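PDB 4RU0: putative branched-chain amino acid ABC transporter, periplasmic branched-chain amino acid-binding protein from Pseudomonas protegens Pf-5, which probably binds branched-chain amino acids or related small solutes in the periplasm and hands them to an ABC transporter. Local coordinates for residues D390-G395 against A416-L421; P152-F157 against Q382-S387. All blocks are in the same frame, centred on the assembly; numbering follows the deposited sequence.

Contact 1. Residues D390-G395 against A416-L421; sequences DHEGGG and ADRALL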
# COMPACT_ATOMS: atom_id res chain seq x y z
N ASP A 390 8.07 15.20 0.62
CA ASP A 390 7.14 14.21 0.09
C ASP A 390 7.54 12.77 0.41
O ASP A 390 8.33 12.17 -0.31
CB ASP A 390 7.00 14.38 -1.42
CG ASP A 390 6.12 13.31 -2.06
OD1 ASP A 390 5.24 12.77 -1.37
OD2 ASP A 390 6.32 13.01 -3.25
N HIS A 391 6.97 12.22 1.47
CA HIS A 391 7.28 10.86 1.88
C HIS A 391 6.38 9.82 1.19
O HIS A 391 6.41 8.63 1.53
CB HIS A 391 7.17 10.74 3.40
CG HIS A 391 8.35 11.30 4.13
ND1 HIS A 391 8.54 11.11 5.48
CD2 HIS A 391 9.40 12.03 3.70
CE1 HIS A 391 9.67 11.71 5.85
NE2 HIS A 391 10.20 12.28 4.78
N GLU A 392 5.58 10.26 0.23
CA GLU A 392 4.76 9.35 -0.56
C GLU A 392 5.50 8.97 -1.83
O GLU A 392 5.78 7.80 -2.07
CB GLU A 392 3.40 9.97 -0.90
CG GLU A 392 2.47 9.00 -1.61
CD GLU A 392 1.17 9.64 -2.08
OE1 GLU A 392 1.08 10.89 -2.11
OE2 GLU A 392 0.23 8.89 -2.42
N GLY A 393 5.80 9.97 -2.64
CA GLY A 393 6.66 9.80 -3.80
C GLY A 393 6.09 9.04 -4.98
O GLY A 393 6.80 8.81 -5.96
N GLY A 394 4.81 8.66 -4.90
CA GLY A 394 4.18 7.90 -5.98
C GLY A 394 2.83 8.45 -6.39
O GLY A 394 2.73 9.31 -7.26
N GLY A 395 1.78 7.94 -5.76
CA GLY A 395 0.43 8.43 -5.98
C GLY A 395 -0.29 7.89 -7.20
O GLY A 395 -1.25 8.48 -7.65
N ALA A 416 -2.28 10.43 -9.69
CA ALA A 416 -3.12 11.34 -8.90
C ALA A 416 -2.73 12.79 -9.12
O ALA A 416 -1.59 13.08 -9.48
CB ALA A 416 -3.03 11.00 -7.43
N ASP A 417 -3.67 13.70 -8.89
CA ASP A 417 -3.37 15.12 -8.92
C ASP A 417 -2.90 15.55 -7.53
O ASP A 417 -3.65 16.18 -6.78
CB ASP A 417 -4.58 15.93 -9.36
CG ASP A 417 -4.23 17.35 -9.74
OD1 ASP A 417 -3.05 17.75 -9.58
OD2 ASP A 417 -5.13 18.09 -10.20
N ARG A 418 -1.67 15.20 -7.20
CA ARG A 418 -1.17 15.41 -5.85
C ARG A 418 -0.98 16.90 -5.54
O ARG A 418 -1.10 17.31 -4.39
CB ARG A 418 0.14 14.65 -5.66
CG ARG A 418 -0.04 13.15 -5.67
CD ARG A 418 1.20 12.45 -6.17
NE ARG A 418 2.33 12.71 -5.30
CZ ARG A 418 3.60 12.50 -5.64
NH1 ARG A 418 3.91 12.01 -6.84
NH2 ARG A 418 4.56 12.77 -4.77
N ALA A 419 -0.70 17.69 -6.57
CA ALA A 419 -0.57 19.14 -6.40
C ALA A 419 -1.90 19.73 -5.92
O ALA A 419 -1.92 20.59 -5.04
CB ALA A 419 -0.14 19.79 -7.70
N LEU A 420 -2.99 19.24 -6.49
CA LEU A 420 -4.32 19.70 -6.13
C LEU A 420 -4.67 19.40 -4.67
O LEU A 420 -5.31 20.20 -3.99
CB LEU A 420 -5.35 19.07 -7.06
CG LEU A 420 -6.82 19.39 -6.82
CD1 LEU A 420 -7.04 20.89 -6.86
CD2 LEU A 420 -7.68 18.69 -7.86
N LEU A 421 -4.24 18.23 -4.19
CA LEU A 421 -4.55 17.79 -2.83
C LEU A 421 -3.60 18.32 -1.77
O LEU A 421 -3.92 18.29 -0.58
CB LEU A 421 -4.54 16.26 -2.76
CG LEU A 421 -5.49 15.50 -3.67
CD1 LEU A 421 -5.13 14.02 -3.64
CD2 LEU A 421 -6.92 15.72 -3.22
O HOH W 1 0.83 10.94 -9.09

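Contact 2. Residues P152-F157 against Q382-S387; sequences PVMLTF and QNLKLS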
# COMPACT_ATOMS: atom_id res chain seq x y z
N PRO A 152 4.53 6.95 4.52
CA PRO A 152 3.40 6.26 3.89
C PRO A 152 3.64 6.18 2.38
O PRO A 152 3.08 6.92 1.61
CB PRO A 152 2.25 7.18 4.20
CG PRO A 152 2.85 8.51 4.19
CD PRO A 152 4.26 8.37 4.68
N VAL A 153 4.52 5.28 2.00
CA VAL A 153 5.06 5.20 0.66
C VAL A 153 4.14 4.74 -0.46
O VAL A 153 3.33 3.84 -0.29
CB VAL A 153 6.34 4.36 0.60
CG1 VAL A 153 7.19 4.80 -0.57
CG2 VAL A 153 7.14 4.53 1.87
N MSE A 154 4.33 5.36 -1.61
CA MSE A 154 3.68 5.04 -2.86
C MSE A 154 2.26 5.51 -3.02
O MSE A 154 1.97 6.19 -4.01
CB MSE A 154 3.72 3.54 -3.02
CG MSE A 154 4.13 3.20 -4.44
SE MSE A 154 4.54 1.30 -4.46
CE MSE A 154 6.48 1.55 -4.34
N LEU A 155 1.37 5.13 -2.13
CA LEU A 155 0.01 5.60 -2.24
C LEU A 155 -0.64 5.90 -0.92
O LEU A 155 -0.84 5.02 -0.13
CB LEU A 155 -0.81 4.57 -3.02
CG LEU A 155 -2.16 5.06 -3.52
CD1 LEU A 155 -1.99 6.17 -4.53
CD2 LEU A 155 -2.95 3.93 -4.11
N THR A 156 -1.04 7.13 -0.72
CA THR A 156 -1.90 7.46 0.40
C THR A 156 -3.35 7.44 -0.05
O THR A 156 -3.64 7.59 -1.21
CB THR A 156 -1.60 8.83 0.99
OG1 THR A 156 -1.89 9.85 0.04
CG2 THR A 156 -0.15 8.92 1.40
N PHE A 157 -4.25 7.28 0.90
CA PHE A 157 -5.67 7.30 0.60
C PHE A 157 -6.12 8.62 -0.03
O PHE A 157 -7.10 8.65 -0.79
CB PHE A 157 -6.47 7.02 1.87
CG PHE A 157 -6.24 5.64 2.43
CD1 PHE A 157 -6.33 4.52 1.61
CD2 PHE A 157 -5.91 5.47 3.77
CE1 PHE A 157 -6.11 3.25 2.12
CE2 PHE A 157 -5.68 4.20 4.29
CZ PHE A 157 -5.78 3.09 3.46
N GLN A 382 5.22 1.27 -9.66
CA GLN A 382 5.28 2.57 -10.31
C GLN A 382 6.61 3.28 -10.08
O GLN A 382 7.45 2.79 -9.32
CB GLN A 382 4.13 3.45 -9.82
CG GLN A 382 4.21 3.80 -8.35
CD GLN A 382 2.91 4.38 -7.81
OE1 GLN A 382 2.71 5.60 -7.81
NE2 GLN A 382 2.02 3.51 -7.35
N ASN A 383 6.79 4.42 -10.73
CA ASN A 383 7.92 5.29 -10.45
C ASN A 383 7.83 5.86 -9.03
O ASN A 383 6.73 6.06 -8.51
CB ASN A 383 8.01 6.44 -11.46
CG ASN A 383 8.45 5.98 -12.84
OD1 ASN A 383 8.38 4.79 -13.16
ND2 ASN A 383 8.91 6.92 -13.66
N LEU A 384 8.98 6.10 -8.42
CA LEU A 384 9.04 6.70 -7.09
C LEU A 384 10.05 7.83 -7.06
O LEU A 384 11.21 7.65 -7.40
CB LEU A 384 9.42 5.66 -6.04
CG LEU A 384 8.34 4.69 -5.56
CD1 LEU A 384 8.96 3.65 -4.65
CD2 LEU A 384 7.25 5.46 -4.85
N LYS A 385 9.59 9.01 -6.65
CA LYS A 385 10.50 10.12 -6.42
C LYS A 385 10.12 10.81 -5.12
O LYS A 385 9.18 11.60 -5.08
CB LYS A 385 10.48 11.10 -7.60
CG LYS A 385 11.55 12.19 -7.51
CD LYS A 385 11.90 12.73 -8.89
CE LYS A 385 12.67 14.03 -8.79
NZ LYS A 385 11.83 15.12 -8.22
N LEU A 386 10.86 10.49 -4.07
CA LEU A 386 10.59 11.05 -2.75
C LEU A 386 11.46 12.27 -2.46
O LEU A 386 12.43 12.53 -3.16
CB LEU A 386 10.81 10.01 -1.66
CG LEU A 386 9.69 8.99 -1.39
CD1 LEU A 386 9.62 7.95 -2.50
CD2 LEU A 386 9.91 8.33 -0.03
N SER A 387 11.08 13.00 -1.42
CA SER A 387 11.84 14.13 -0.94
C SER A 387 11.53 14.31 0.53
O SER A 387 10.67 13.62 1.07
CB SER A 387 11.51 15.40 -1.72
OG SER A 387 10.24 15.92 -1.34

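Contact 1. Residues D390-G395 against A416-L421
The loop leading into strand 396-402 meets the start of helix 418-435 here, with Arg418 reaching from the first turn of the helix to Asp390, Glu392 and Gly394. The Arg418 chain bends at chi3 (62°), bringing Arg418 NH1 to 3.0 Å from Gly394 O, while Gly394 N lies 3.8 Å above the guanidinium plane, offset toward its rim. Asp390 comes to the guanidinium edge, the two flat groups turned 44° apart; the pair is a salt bridge, but it is modelled too tightly for its exact spacing to be trusted. Glu392 adds a long, purely electrostatic partner, OE1 standing 3.9 Å from Arg418 NE and well off the guanidinium plane, while its OE2 is taken by Ser159 OG. Asp390 also shapes its own loop: OD1 accepts from Glu392 N (3.0 Å) and Gly393 N (3.1 Å), both from the same face of the carboxylate, in an Asx turn and Asx motif that limits its rotation. In the fold, the two segments lie at the open end of the antiparallel pair 396-402 and 407-415, at the edge of the large mixed sheet. Gly395 has positive phi, and a CB there would run into Arg418 CD. Just outside the strands, Ala416 N gives a weak bond to Gly395 O (3.0 Å). Water 1 donates to both Gly394 O (3.1 Å) and Ala416 O (3.3 Å), bridging the two backbones.

Contact 2. Residues P152-F157 against Q382-S387
Gln382 NE2, hydrogen-bonded to Ala396 O, sits 3.6 Å from CG of Met154, a selenomethionine in this crystal. The glutamine leaves its backbone with CG between N and the carbonyl carbon (chi1 64°), then runs extended, so that its amide slides along the Met154 chain in the opposite direction; Gln382 CD is 3.8 Å from Met154 CG. Met154 bends about its CG-SE bond, so that the Met154 and Leu384 side chains cross at about a right angle, with the methyl CE against Leu384. CE lies just 3.3 Å from Leu384 CD1, a tight fit, and Leu384 CD2 comes to 3.9 Å from Met154 CG. Val153 continues the apolar row, its CG1 4.3 Å from Leu384 CD2 and 4.4 Å from Leu386 CD1. Met154 has positive phi (77°) at the centre of a classic gamma turn, closed by a weak bond from Leu155 N to Val153 O (3.0 Å). This turn precedes helix 157-172 and packs against the short strand 384-385, while Val332 and Val336 of helix 325-348 also touch Met154. An alanine at Gln382 removes the amide and would probably leave Ala396 O without this donor and one flank of Met154 uncovered. Burial of apolar side chains joins the segments, and the Gln382 amide lies among them with its polar atoms bonded to other partners, probably lowering the cost of burying it.

The two contacts lie with centres about 7 Å apart and are in series along the chain: segments 152-157 and 382-387 of contact 2 come first, then 390-395 and 416-421 of contact 1. They touch directly. Gly395 N approaches Met154 O to 2.5 Å, a probable hydrogen bond, though modelled too short for its length to be trusted; Thr156 N approaches Glu392 OE2 to 2.8 Å, another probable hydrogen bond, and Gln382 OE1 packs against Gly394. Loop 152-157 leads into helix 157-172, loop 390-395 into strand 396-402 of the large mixed sheet. Side by side, these loops are consistent with two of the interlobe crossovers that form the hinge in type I periplasmic binding proteins.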